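Local coordinates for hypothetical protein Atu2648 (Agrobacterium tumefaciens str. C58, PDB 1ZCE) that is of unknown function but consists largely of an EVE domain, a PUA-related fold whose relatives suggest a probable role in nucleic acid recognition, at residues A[62-67]-A[92-97]; A[3-8]-A[46-51]; A[35-40]-A[120-125]; A[69-74]-A[82-87]. All blocks are in the same frame, centred on the assembly; numbering follows the deposited sequence.

Contact 1. Residues A[62-67]-A[92-97]; sequences VGIVEV and CDMPQP
Ile64 and Cys92 form the apolar centre of this contact, packed together on one face of the antiparallel hairpin made by strands 60-73 and 84-99. The sulfur SG of Cys92 lies 4.1 Å from both Ile64 CB and Ile64 CD1, because a first torsion of 65° tucks SG between its own backbone N and carbonyl carbon. Selenomethionine Met94, bent at its second and third torsions, extends the patch more loosely: its CE stops 4.4 Å from Ile64 CG1 and also packs on Phe51 of strand 49-54. Pro97, past the corner at Pro95 and Gln96, meets Val62 CG1 with its CB at 4.1 Å, the two side chains crossing at about a right angle. Gly63 faces Asp93 as a non-hydrogen-bonded pair, and with Val62 it forms a classic beta bulge opposite Phe52. Toward the polar edge, Asp93 turns away from the partner strand, and its OD1 is bound by Trp16 NE1 and Lys20 of helix 16-22. The backbone joins the strands through Ile64 N to Cys92 O at 2.9 Å, a weak return bond from Cys92 N to Ile64 O, and finally Met94 N to Val62 O at 3.0 Å.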
loop_
_atom_site.group_PDB
_atom_site.type_symbol
_atom_site.label_atom_id
_atom_site.label_comp_id
_atom_site.label_asym_id
_atom_site.label_seq_id
_atom_site.Cartn_x
_atom_site.Cartn_y
_atom_site.Cartn_z
ATOM N N VAL A 62 2.634 -6.739 5.745
ATOM C CA VAL A 62 1.884 -7.943 6.062
ATOM C C VAL A 62 1.043 -8.536 4.948
ATOM O O VAL A 62 0.562 -9.660 5.073
ATOM C CB VAL A 62 0.969 -7.690 7.273
ATOM C CG1 VAL A 62 1.816 -7.404 8.494
ATOM C CG2 VAL A 62 0.043 -6.510 6.992
ATOM N N GLY A 63 0.859 -7.801 3.861
ATOM C CA GLY A 63 0.057 -8.333 2.779
ATOM C C GLY A 63 0.160 -7.544 1.497
ATOM O O GLY A 63 0.791 -6.486 1.444
ATOM N N ILE A 64 -0.450 -8.088 0.453
ATOM C CA ILE A 64 -0.480 -7.444 -0.847
ATOM C C ILE A 64 -1.933 -7.128 -1.183
ATOM O O ILE A 64 -2.835 -7.939 -0.942
ATOM C CB ILE A 64 0.112 -8.360 -1.934
ATOM C CG1 ILE A 64 1.604 -8.569 -1.659
ATOM C CG2 ILE A 64 -0.109 -7.751 -3.316
ATOM C CD1 ILE A 64 2.318 -9.451 -2.676
ATOM N N VAL A 65 -2.148 -5.932 -1.719
ATOM C CA VAL A 65 -3.475 -5.486 -2.107
ATOM C C VAL A 65 -3.466 -5.063 -3.565
ATOM O O VAL A 65 -2.421 -5.010 -4.209
ATOM C CB VAL A 65 -3.939 -4.268 -1.274
ATOM C CG1 VAL A 65 -4.115 -4.667 0.181
ATOM C CG2 VAL A 65 -2.933 -3.134 -1.404
ATOM N N GLU A 66 -4.654 -4.774 -4.078
ATOM C CA GLU A 66 -4.804 -4.304 -5.444
ATOM C C GLU A 66 -5.869 -3.220 -5.466
ATOM O O GLU A 66 -6.776 -3.196 -4.631
ATOM C CB GLU A 66 -5.209 -5.446 -6.379
ATOM C CG GLU A 66 -6.600 -6.009 -6.126
ATOM C CD GLU A 66 -6.919 -7.195 -7.021
ATOM O OE1 GLU A 66 -8.017 -7.771 -6.877
ATOM O OE2 GLU A 66 -6.071 -7.551 -7.865
ATOM N N VAL A 67 -5.743 -2.314 -6.424
ATOM C CA VAL A 67 -6.696 -1.231 -6.574
ATOM C C VAL A 67 -7.955 -1.786 -7.237
ATOM O O VAL A 67 -7.868 -2.443 -8.276
ATOM C CB VAL A 67 -6.095 -0.108 -7.448
ATOM C CG1 VAL A 67 -7.144 0.940 -7.744
ATOM C CG2 VAL A 67 -4.895 0.522 -6.741
ATOM N N CYS A 92 -3.373 -11.244 -1.253
ATOM C CA CYS A 92 -2.811 -12.371 -0.516
ATOM C C CYS A 92 -1.965 -11.885 0.653
ATOM O O CYS A 92 -1.535 -10.734 0.686
ATOM C CB CYS A 92 -1.952 -13.240 -1.441
ATOM S SG CYS A 92 -0.463 -12.422 -2.076
ATOM N N ASP A 93 -1.735 -12.764 1.621
ATOM C CA ASP A 93 -0.919 -12.406 2.769
ATOM C C ASP A 93 0.536 -12.476 2.345
ATOM O O ASP A 93 0.869 -13.075 1.321
ATOM C CB ASP A 93 -1.120 -13.403 3.914
ATOM C CG ASP A 93 -2.572 -13.587 4.286
ATOM O OD1 ASP A 93 -3.238 -12.580 4.596
ATOM O OD2 ASP A 93 -3.045 -14.742 4.275
HETATM N N MSE A 94 1.400 -11.832 3.114
HETATM C CA MSE A 94 2.823 -11.917 2.849
HETATM C C MSE A 94 3.172 -13.106 3.742
HETATM O O MSE A 94 3.030 -13.023 4.959
HETATM C CB MSE A 94 3.550 -10.663 3.332
HETATM C CG MSE A 94 5.050 -10.682 3.057
HETATM SE SE MSE A 94 5.469 -10.760 1.174
HETATM C CE MSE A 94 5.278 -8.884 0.782
ATOM N N PRO A 95 3.595 -14.237 3.149
ATOM C CA PRO A 95 3.951 -15.444 3.907
ATOM C C PRO A 95 4.714 -15.158 5.197
ATOM O O PRO A 95 4.329 -15.618 6.274
ATOM C CB PRO A 95 4.765 -16.242 2.900
ATOM C CG PRO A 95 4.042 -15.945 1.623
ATOM C CD PRO A 95 3.822 -14.446 1.707
ATOM N N GLN A 96 5.805 -14.410 5.079
ATOM C CA GLN A 96 6.607 -14.028 6.232
ATOM C C GLN A 96 6.686 -12.506 6.222
ATOM O O GLN A 96 7.514 -11.923 5.521
ATOM C CB GLN A 96 8.018 -14.627 6.150
ATOM C CG GLN A 96 8.076 -16.143 6.291
ATOM C CD GLN A 96 7.678 -16.870 5.026
ATOM O OE1 GLN A 96 8.274 -16.669 3.968
ATOM N NE2 GLN A 96 6.668 -17.728 5.128
ATOM N N PRO A 97 5.807 -11.841 6.987
ATOM C CA PRO A 97 5.785 -10.378 7.056
ATOM C C PRO A 97 7.189 -9.784 7.159
ATOM O O PRO A 97 8.012 -10.242 7.950
ATOM C CB PRO A 97 4.921 -10.112 8.284
ATOM C CG PRO A 97 3.907 -11.217 8.189
ATOM C CD PRO A 97 4.784 -12.421 7.875
#

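Contact 2. Residues A[3-8]-A[46-51]; sequences NYWLYK and IGDKGF
Asp48 OD2 is gripped from several directions: by the indole N-H of Trp5, by the backbone N of Lys45 and by a water. It sits at one end of a parallel strand pair in the heart of the mixed sheet of the EVE domain, a PUA-related fold. Trp5 NE1 donates to Asp48 OD2 over 3.1 Å, the oxygen lying close to the ring plane while the donor stands 40° out of the carboxylate plane. With CG of Trp5 anti to its carbonyl carbon (chi1 -45°), the indole swings back toward the neighbouring strand and its N-H edge faces the acid. Water completes the junction: one molecule donates to Asp48 OD2 at 2.6 Å and accepts from Asn3 ND2, and a second links Asp48 OD1 to Asn3 N. Both carboxylate oxygens are thus held, which would fix the rotation of the group.

Past this polar end, strands 4-9 and 49-54 run parallel. Phe51 N binds Trp5 O at 2.8 Å, Tyr7 N binds Phe51 O at 2.8 Å, and Trp5 N reaches Lys49 O. The edge of the Tyr7 ring also meets Phe51 O, with CD1 3.3 Å from that oxygen, and the same edge brings CE1 to 4.0 Å from Gly50 CA. On the other face Leu6 CD1 rests 4.0 Å from Phe51 CB, the side chains crossing at about a right angle.

These are inner strands, with 122-125 bordering 4-9 and 60-73 bordering 49-54. Helix 127-136 covers the Tyr4 and Phe51 face through Tyr130, while Tyr7 packs edge-to-face with Trp29.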
loop_
_atom_site.group_PDB
_atom_site.type_symbol
_atom_site.label_atom_id
_atom_site.label_comp_id
_atom_site.label_asym_id
_atom_site.label_seq_id
_atom_site.Cartn_x
_atom_site.Cartn_y
_atom_site.Cartn_z
ATOM N N ASN A 3 3.243 -0.195 -12.400
ATOM C CA ASN A 3 3.449 0.573 -11.177
ATOM C C ASN A 3 3.034 -0.185 -9.923
ATOM O O ASN A 3 2.002 -0.857 -9.899
ATOM C CB ASN A 3 2.688 1.899 -11.255
ATOM C CG ASN A 3 3.137 2.757 -12.421
ATOM O OD1 ASN A 3 4.330 2.903 -12.668
ATOM N ND2 ASN A 3 2.182 3.335 -13.136
ATOM N N TYR A 4 3.859 -0.059 -8.887
ATOM C CA TYR A 4 3.632 -0.706 -7.597
ATOM C C TYR A 4 3.568 0.354 -6.508
ATOM O O TYR A 4 4.157 1.426 -6.643
ATOM C CB TYR A 4 4.744 -1.719 -7.324
ATOM C CG TYR A 4 4.690 -2.873 -8.294
ATOM C CD1 TYR A 4 3.889 -3.980 -8.035
ATOM C CD2 TYR A 4 5.360 -2.816 -9.518
ATOM C CE1 TYR A 4 3.748 -5.000 -8.966
ATOM C CE2 TYR A 4 5.224 -3.838 -10.461
ATOM C CZ TYR A 4 4.413 -4.921 -10.175
ATOM O OH TYR A 4 4.241 -5.926 -11.099
ATOM N N TRP A 5 2.861 0.044 -5.426
ATOM C CA TRP A 5 2.648 1.013 -4.363
ATOM C C TRP A 5 2.724 0.435 -2.958
ATOM O O TRP A 5 2.874 -0.773 -2.774
ATOM C CB TRP A 5 1.264 1.640 -4.561
ATOM C CG TRP A 5 0.992 2.036 -5.982
ATOM C CD1 TRP A 5 0.389 1.284 -6.958
ATOM C CD2 TRP A 5 1.350 3.269 -6.594
ATOM N NE1 TRP A 5 0.352 1.985 -8.142
ATOM C CE2 TRP A 5 0.939 3.212 -7.945
ATOM C CE3 TRP A 5 1.984 4.429 -6.131
ATOM C CZ2 TRP A 5 1.141 4.273 -8.840
ATOM C CZ3 TRP A 5 2.187 5.481 -7.011
ATOM C CH2 TRP A 5 1.767 5.397 -8.352
ATOM N N LEU A 6 2.629 1.317 -1.967
ATOM C CA LEU A 6 2.615 0.913 -0.564
ATOM C C LEU A 6 1.627 1.806 0.178
ATOM O O LEU A 6 1.603 3.021 -0.019
ATOM C CB LEU A 6 4.010 1.001 0.077
ATOM C CG LEU A 6 4.092 0.592 1.560
ATOM C CD1 LEU A 6 5.437 -0.071 1.861
ATOM C CD2 LEU A 6 3.874 1.808 2.449
ATOM N N TYR A 7 0.803 1.181 1.015
ATOM C CA TYR A 7 -0.210 1.881 1.797
ATOM C C TYR A 7 0.051 1.650 3.275
ATOM O O TYR A 7 0.116 0.504 3.728
ATOM C CB TYR A 7 -1.617 1.357 1.470
ATOM C CG TYR A 7 -1.918 1.225 -0.002
ATOM C CD1 TYR A 7 -1.391 0.171 -0.745
ATOM C CD2 TYR A 7 -2.703 2.168 -0.662
ATOM C CE1 TYR A 7 -1.628 0.060 -2.110
ATOM C CE2 TYR A 7 -2.944 2.064 -2.033
ATOM C CZ TYR A 7 -2.401 1.010 -2.748
ATOM O OH TYR A 7 -2.594 0.911 -4.109
ATOM N N LYS A 8 0.217 2.732 4.025
ATOM C CA LYS A 8 0.427 2.617 5.461
ATOM C C LYS A 8 -0.938 2.587 6.147
ATOM O O LYS A 8 -1.837 3.359 5.800
ATOM C CB LYS A 8 1.227 3.807 5.992
ATOM C CG LYS A 8 2.657 3.892 5.497
ATOM C CD LYS A 8 3.423 4.954 6.277
ATOM C CE LYS A 8 4.899 4.961 5.922
ATOM N NZ LYS A 8 5.658 5.947 6.748
ATOM N N ILE A 46 -6.607 0.305 -12.139
ATOM C CA ILE A 46 -7.274 -0.880 -11.625
ATOM C C ILE A 46 -6.298 -2.043 -11.753
ATOM O O ILE A 46 -5.664 -2.215 -12.796
ATOM C CB ILE A 46 -8.546 -1.199 -12.443
ATOM C CG1 ILE A 46 -9.586 -0.097 -12.236
ATOM C CG2 ILE A 46 -9.115 -2.554 -12.037
ATOM C CD1 ILE A 46 -9.998 0.091 -10.788
ATOM N N GLY A 47 -6.154 -2.823 -10.689
ATOM C CA GLY A 47 -5.247 -3.953 -10.746
ATOM C C GLY A 47 -3.842 -3.684 -10.235
ATOM O O GLY A 47 -3.078 -4.624 -10.013
ATOM N N ASP A 48 -3.475 -2.417 -10.060
ATOM C CA ASP A 48 -2.142 -2.095 -9.549
ATOM C C ASP A 48 -1.984 -2.757 -8.190
ATOM O O ASP A 48 -2.877 -2.672 -7.345
ATOM C CB ASP A 48 -1.952 -0.585 -9.388
ATOM C CG ASP A 48 -1.537 0.103 -10.678
ATOM O OD1 ASP A 48 -1.442 -0.556 -11.733
ATOM O OD2 ASP A 48 -1.295 1.326 -10.638
ATOM N N LYS A 49 -0.842 -3.405 -7.987
ATOM C CA LYS A 49 -0.557 -4.104 -6.746
ATOM C C LYS A 49 0.269 -3.248 -5.802
ATOM O O LYS A 49 1.012 -2.360 -6.227
ATOM C CB LYS A 49 0.182 -5.405 -7.051
ATOM C CG LYS A 49 -0.552 -6.321 -8.019
ATOM C CD LYS A 49 -1.894 -6.769 -7.460
ATOM C CE LYS A 49 -2.569 -7.816 -8.346
ATOM N NZ LYS A 49 -2.862 -7.330 -9.721
ATOM N N GLY A 50 0.126 -3.512 -4.510
ATOM C CA GLY A 50 0.867 -2.755 -3.526
ATOM C C GLY A 50 0.965 -3.469 -2.196
ATOM O O GLY A 50 0.329 -4.508 -1.968
ATOM N N PHE A 51 1.775 -2.902 -1.312
ATOM C CA PHE A 51 1.979 -3.468 0.013
ATOM C C PHE A 51 1.070 -2.838 1.046
ATOM O O PHE A 51 0.814 -1.633 1.014
ATOM C CB PHE A 51 3.422 -3.267 0.478
ATOM C CG PHE A 51 4.439 -4.018 -0.329
ATOM C CD1 PHE A 51 4.254 -5.363 -0.633
ATOM C CD2 PHE A 51 5.606 -3.393 -0.745
ATOM C CE1 PHE A 51 5.221 -6.076 -1.338
ATOM C CE2 PHE A 51 6.577 -4.096 -1.447
ATOM C CZ PHE A 51 6.385 -5.443 -1.746
HETATM O O HOH W 1 -0.544 3.038 -12.477
HETATM O O HOH W 2 0.604 -0.467 -13.578
#

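Contact 3. Residues A[35-40]-A[120-125]; sequences YQARNN and LSVQPV
Ala37 and Val122 bring helix 35-42 down onto strand 122-125, the outermost strand at one side of the sheet, in an alpha/beta packing whose short axes cross at 56°. The apolar contacts come first. Ala37 CB points at the strand and sits 3.9 Å from Val122 CB and equally 3.9 Å from Leu120 CD1. Leu120 sends its CG opposite its own backbone N (chi1 -167°), which brings CD1 obliquely across Gln36, 3.5 Å from its CG; the other branch, CD2, turns to the side-chain amide of Asn40. Val122 also packs on Met44, so the strand residue is covered from beyond the helix segment as well.

Polar neighbours behave differently. Ser121 OG merely touches the methyl of Ala37, 3.9 Å from its CB. Asn40 OD1 is modelled 2.9 Å from Val122 O, although both are acceptors, and Asn40 ND2 makes a weak, bent bond back to Gln36 OE1 within the helix. So close a pair of acceptors makes the modelled orientation of the Asn40 amide doubtful. The same end of the amide lies against Pro124 CD.

As modelled, no hydrogen bond crosses between 35-40 and 120-125, and the firm contacts are the apolar ones of Ala37, Leu120 and Val122. The small Ala37 side chain permits a backbone approach of 4.8 Å between its CA and Val122 CA.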
loop_
_atom_site.group_PDB
_atom_site.type_symbol
_atom_site.label_atom_id
_atom_site.label_comp_id
_atom_site.label_asym_id
_atom_site.label_seq_id
_atom_site.Cartn_x
_atom_site.Cartn_y
_atom_site.Cartn_z
ATOM N N TYR A 35 -1.286 15.933 -0.136
ATOM C CA TYR A 35 -1.371 16.078 -1.584
ATOM C C TYR A 35 -0.593 15.033 -2.367
ATOM O O TYR A 35 -1.104 14.473 -3.335
ATOM C CB TYR A 35 -0.924 17.481 -2.000
ATOM C CG TYR A 35 -1.802 18.574 -1.438
ATOM C CD1 TYR A 35 -1.298 19.509 -0.537
ATOM C CD2 TYR A 35 -3.145 18.661 -1.792
ATOM C CE1 TYR A 35 -2.110 20.504 -0.000
ATOM C CE2 TYR A 35 -3.966 19.650 -1.261
ATOM C CZ TYR A 35 -3.443 20.569 -0.366
ATOM O OH TYR A 35 -4.254 21.546 0.167
ATOM N N GLN A 36 0.637 14.758 -1.955
ATOM C CA GLN A 36 1.448 13.775 -2.659
ATOM C C GLN A 36 0.842 12.377 -2.589
ATOM O O GLN A 36 0.842 11.646 -3.580
ATOM C CB GLN A 36 2.870 13.760 -2.098
ATOM C CG GLN A 36 3.740 12.670 -2.693
ATOM C CD GLN A 36 3.763 12.701 -4.208
ATOM O OE1 GLN A 36 4.000 11.682 -4.854
ATOM N NE2 GLN A 36 3.529 13.874 -4.784
ATOM N N ALA A 37 0.341 12.002 -1.416
ATOM C CA ALA A 37 -0.278 10.688 -1.244
ATOM C C ALA A 37 -1.530 10.604 -2.122
ATOM O O ALA A 37 -1.781 9.584 -2.772
ATOM C CB ALA A 37 -0.638 10.465 0.217
ATOM N N ARG A 38 -2.309 11.682 -2.128
ATOM C CA ARG A 38 -3.514 11.759 -2.940
ATOM C C ARG A 38 -3.139 11.617 -4.412
ATOM O O ARG A 38 -3.779 10.883 -5.162
ATOM C CB ARG A 38 -4.204 13.107 -2.731
ATOM C CG ARG A 38 -5.424 13.324 -3.613
ATOM C CD ARG A 38 -5.753 14.805 -3.742
ATOM N NE ARG A 38 -4.719 15.522 -4.482
ATOM C CZ ARG A 38 -4.731 16.830 -4.711
ATOM N NH1 ARG A 38 -5.726 17.577 -4.253
ATOM N NH2 ARG A 38 -3.749 17.385 -5.405
ATOM N N ASN A 39 -2.097 12.332 -4.824
ATOM C CA ASN A 39 -1.658 12.288 -6.208
ATOM C C ASN A 39 -1.140 10.909 -6.581
ATOM O O ASN A 39 -1.274 10.489 -7.728
ATOM C CB ASN A 39 -0.600 13.364 -6.469
ATOM C CG ASN A 39 -1.165 14.777 -6.354
ATOM O OD1 ASN A 39 -2.383 14.977 -6.345
ATOM N ND2 ASN A 39 -0.277 15.764 -6.278
ATOM N N ASN A 40 -0.548 10.203 -5.622
ATOM C CA ASN A 40 -0.072 8.855 -5.899
ATOM C C ASN A 40 -1.293 7.982 -6.190
ATOM O O ASN A 40 -1.274 7.153 -7.100
ATOM C CB ASN A 40 0.731 8.311 -4.710
ATOM C CG ASN A 40 2.146 8.887 -4.645
ATOM O OD1 ASN A 40 2.811 8.841 -3.607
ATOM N ND2 ASN A 40 2.613 9.423 -5.764
ATOM N N LEU A 120 4.733 10.316 4.176
ATOM C CA LEU A 120 3.921 9.862 3.055
ATOM C C LEU A 120 3.205 8.557 3.401
ATOM O O LEU A 120 3.852 7.531 3.610
ATOM C CB LEU A 120 4.813 9.671 1.836
ATOM C CG LEU A 120 4.054 9.491 0.528
ATOM C CD1 LEU A 120 3.251 10.750 0.221
ATOM C CD2 LEU A 120 5.041 9.206 -0.591
ATOM N N SER A 121 1.872 8.590 3.440
ATOM C CA SER A 121 1.081 7.408 3.797
ATOM C C SER A 121 0.778 6.476 2.628
ATOM O O SER A 121 0.425 5.314 2.836
ATOM C CB SER A 121 -0.234 7.830 4.465
ATOM O OG SER A 121 -1.119 8.417 3.527
ATOM N N VAL A 122 0.889 6.994 1.408
ATOM C CA VAL A 122 0.661 6.207 0.193
ATOM C C VAL A 122 1.885 6.522 -0.653
ATOM O O VAL A 122 2.112 7.675 -1.042
ATOM C CB VAL A 122 -0.629 6.634 -0.518
ATOM C CG1 VAL A 122 -0.853 5.756 -1.740
ATOM C CG2 VAL A 122 -1.803 6.528 0.435
ATOM N N GLN A 123 2.666 5.486 -0.941
ATOM C CA GLN A 123 3.936 5.663 -1.628
ATOM C C GLN A 123 4.201 4.813 -2.855
ATOM O O GLN A 123 3.576 3.775 -3.065
ATOM C CB GLN A 123 5.075 5.365 -0.640
ATOM C CG GLN A 123 4.897 5.942 0.756
ATOM C CD GLN A 123 5.898 5.392 1.762
ATOM O OE1 GLN A 123 6.074 5.957 2.839
ATOM N NE2 GLN A 123 6.546 4.279 1.420
ATOM N N PRO A 124 5.143 5.260 -3.696
ATOM C CA PRO A 124 5.471 4.474 -4.881
ATOM C C PRO A 124 6.478 3.417 -4.407
ATOM O O PRO A 124 7.132 3.576 -3.369
ATOM C CB PRO A 124 6.111 5.497 -5.815
ATOM C CG PRO A 124 6.781 6.428 -4.870
ATOM C CD PRO A 124 5.768 6.594 -3.752
ATOM N N VAL A 125 6.574 2.338 -5.168
ATOM C CA VAL A 125 7.504 1.252 -4.890
ATOM C C VAL A 125 8.022 0.858 -6.264
ATOM O O VAL A 125 7.225 0.587 -7.158
ATOM C CB VAL A 125 6.788 0.029 -4.246
ATOM C CG1 VAL A 125 7.769 -1.127 -4.088
ATOM C CG2 VAL A 125 6.203 0.401 -2.887
#

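Contact 4. Residues A[69-74]-A[82-87]; sequences ALSHPD and KWDCVD
His72 turns one ring face to the carbonyl of Cys85, whose O lies 3.1 Å above the ring plane, offset toward the rim. The contact belongs to the turn end of the beta hairpin of strands 60-73 and 84-99, and a beta bulge shifts its register by one residue between Ala69 and His72. Cys85 SG approaches the imidazole obliquely, 4.8 Å from its centroid, and touches Asp74 CB. Ala69 CB packs tightly against Asp87 CB at 3.3 Å.

Backbone bonds position this shell: His72 N to Cys85 O at 2.9 Å, Cys85 N to His72 O at 2.8 Å, and Asp74 N to Trp83 O at 3.0 Å. The imidazole is held at both nitrogens: a first torsion of 63° folds it back so that ND1 donates to Leu70 O at 3.2 Å, and NE2 bonds weakly to Glu28. At the other margin a water links Ser71 OG with Asp84 OD1.

Asp84 OD2 forms a salt bridge with Arg42, and Asp74 is held by Thr76, Arg33 and the backbone of Gly31. Helix 35-42 packs on Cys85 and Val86 through Met41, while short edge strand 27-28 flanks strand 84-99, its Glu28 touching Asp74 and Asp87.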
loop_
_atom_site.group_PDB
_atom_site.type_symbol
_atom_site.label_atom_id
_atom_site.label_comp_id
_atom_site.label_asym_id
_atom_site.label_seq_id
_atom_site.Cartn_x
_atom_site.Cartn_y
_atom_site.Cartn_z
ATOM N N ALA A 69 -10.904 0.323 -7.403
ATOM C CA ALA A 69 -11.692 1.494 -7.780
ATOM C C ALA A 69 -10.736 2.659 -7.978
ATOM O O ALA A 69 -9.880 2.925 -7.131
ATOM C CB ALA A 69 -12.729 1.832 -6.709
ATOM N N LEU A 70 -10.872 3.338 -9.112
ATOM C CA LEU A 70 -10.031 4.483 -9.435
ATOM C C LEU A 70 -10.367 5.663 -8.531
ATOM O O LEU A 70 -11.426 5.695 -7.910
ATOM C CB LEU A 70 -10.231 4.884 -10.898
ATOM C CG LEU A 70 -9.782 3.873 -11.957
ATOM C CD1 LEU A 70 -10.184 4.370 -13.339
ATOM C CD2 LEU A 70 -8.276 3.674 -11.874
ATOM N N SER A 71 -9.461 6.632 -8.468
ATOM C CA SER A 71 -9.655 7.814 -7.638
ATOM C C SER A 71 -11.028 8.441 -7.798
ATOM O O SER A 71 -11.472 8.713 -8.914
ATOM C CB SER A 71 -8.594 8.866 -7.962
ATOM O OG SER A 71 -7.317 8.461 -7.517
ATOM N N HIS A 72 -11.686 8.684 -6.669
ATOM C CA HIS A 72 -13.006 9.297 -6.656
ATOM C C HIS A 72 -13.100 10.126 -5.376
ATOM O O HIS A 72 -12.304 9.942 -4.454
ATOM C CB HIS A 72 -14.089 8.216 -6.657
ATOM C CG HIS A 72 -14.062 7.345 -5.441
ATOM N ND1 HIS A 72 -13.408 6.129 -5.399
ATOM C CD2 HIS A 72 -14.562 7.541 -4.199
ATOM C CE1 HIS A 72 -13.509 5.620 -4.187
ATOM N NE2 HIS A 72 -14.204 6.459 -3.437
ATOM N N PRO A 73 -14.070 11.050 -5.300
ATOM C CA PRO A 73 -14.193 11.865 -4.090
ATOM C C PRO A 73 -14.203 11.029 -2.809
ATOM O O PRO A 73 -14.876 10.004 -2.727
ATOM C CB PRO A 73 -15.508 12.608 -4.312
ATOM C CG PRO A 73 -15.509 12.823 -5.786
ATOM C CD PRO A 73 -15.042 11.479 -6.323
ATOM N N ASP A 74 -13.441 11.471 -1.814
ATOM C CA ASP A 74 -13.357 10.791 -0.521
ATOM C C ASP A 74 -14.683 11.017 0.213
ATOM O O ASP A 74 -15.015 12.151 0.554
ATOM C CB ASP A 74 -12.199 11.392 0.285
ATOM C CG ASP A 74 -11.967 10.693 1.615
ATOM O OD1 ASP A 74 -12.919 10.100 2.160
ATOM O OD2 ASP A 74 -10.826 10.760 2.123
ATOM N N LYS A 82 -10.717 18.769 -3.289
ATOM C CA LYS A 82 -9.334 18.340 -3.404
ATOM C C LYS A 82 -8.978 17.017 -2.739
ATOM O O LYS A 82 -7.843 16.573 -2.847
ATOM C CB LYS A 82 -8.393 19.441 -2.911
ATOM C CG LYS A 82 -8.682 19.936 -1.517
ATOM C CD LYS A 82 -7.732 21.050 -1.144
ATOM C CE LYS A 82 -8.072 21.613 0.217
ATOM N NZ LYS A 82 -7.120 22.680 0.635
ATOM N N TRP A 83 -9.928 16.374 -2.067
ATOM C CA TRP A 83 -9.625 15.096 -1.434
ATOM C C TRP A 83 -10.341 13.928 -2.104
ATOM O O TRP A 83 -11.563 13.798 -2.024
ATOM C CB TRP A 83 -9.975 15.136 0.057
ATOM C CG TRP A 83 -9.166 16.143 0.835
ATOM C CD1 TRP A 83 -9.645 17.061 1.727
ATOM C CD2 TRP A 83 -7.744 16.334 0.791
ATOM N NE1 TRP A 83 -8.616 17.810 2.236
ATOM C CE2 TRP A 83 -7.438 17.387 1.680
ATOM C CE3 TRP A 83 -6.699 15.721 0.086
ATOM C CZ2 TRP A 83 -6.131 17.839 1.885
ATOM C CZ3 TRP A 83 -5.397 16.174 0.291
ATOM C CH2 TRP A 83 -5.129 17.223 1.183
ATOM N N ASP A 84 -9.566 13.097 -2.796
ATOM C CA ASP A 84 -10.107 11.916 -3.448
ATOM C C ASP A 84 -9.215 10.711 -3.140
ATOM O O ASP A 84 -8.096 10.867 -2.650
ATOM C CB ASP A 84 -10.287 12.127 -4.972
ATOM C CG ASP A 84 -9.135 12.877 -5.625
ATOM O OD1 ASP A 84 -7.996 12.370 -5.626
ATOM O OD2 ASP A 84 -9.374 13.981 -6.161
ATOM N N CYS A 85 -9.718 9.513 -3.416
ATOM C CA CYS A 85 -8.972 8.300 -3.114
ATOM C C CYS A 85 -9.446 7.092 -3.910
ATOM O O CYS A 85 -10.513 7.112 -4.542
ATOM C CB CYS A 85 -9.119 7.989 -1.623
ATOM S SG CYS A 85 -10.877 7.847 -1.101
ATOM N N VAL A 86 -8.632 6.040 -3.882
ATOM C CA VAL A 86 -8.979 4.792 -4.542
ATOM C C VAL A 86 -9.587 3.867 -3.492
ATOM O O VAL A 86 -9.706 4.221 -2.316
ATOM C CB VAL A 86 -7.728 4.066 -5.129
ATOM C CG1 VAL A 86 -7.132 4.880 -6.262
ATOM C CG2 VAL A 86 -6.684 3.836 -4.040
ATOM N N ASP A 87 -10.000 2.692 -3.950
ATOM C CA ASP A 87 -10.518 1.641 -3.082
ATOM C C ASP A 87 -9.508 0.522 -3.314
ATOM O O ASP A 87 -9.047 0.344 -4.443
ATOM C CB ASP A 87 -11.881 1.133 -3.556
ATOM C CG ASP A 87 -13.024 2.075 -3.232
ATOM O OD1 ASP A 87 -12.784 3.269 -2.976
ATOM O OD2 ASP A 87 -14.183 1.606 -3.251
HETATM O O HOH W 3 -6.719 10.020 -5.299
#

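How the contacts relate
From the N terminus, contact 2 closes the first loop, bringing 46-51 back beside 3-8 after the chain has passed through helices 16-22 and 35-42. Contact 3 begins inside that loop, at 35-40, and closes only at 120-125, so the two cross; strand 122-125 lies along the other side of strand 4-9 from 49-54. Contacts 1 and 4 follow contact 2 in series and are both nested within contact 3. They share one long hairpin, contact 4 nested inside contact 1, on opposite sides of the chain's centre. Val65 N to Gly50 O ties the hairpin to contact 2, and Arg38 NH1 to Lys82 O ties helix 35-42 to contact 4.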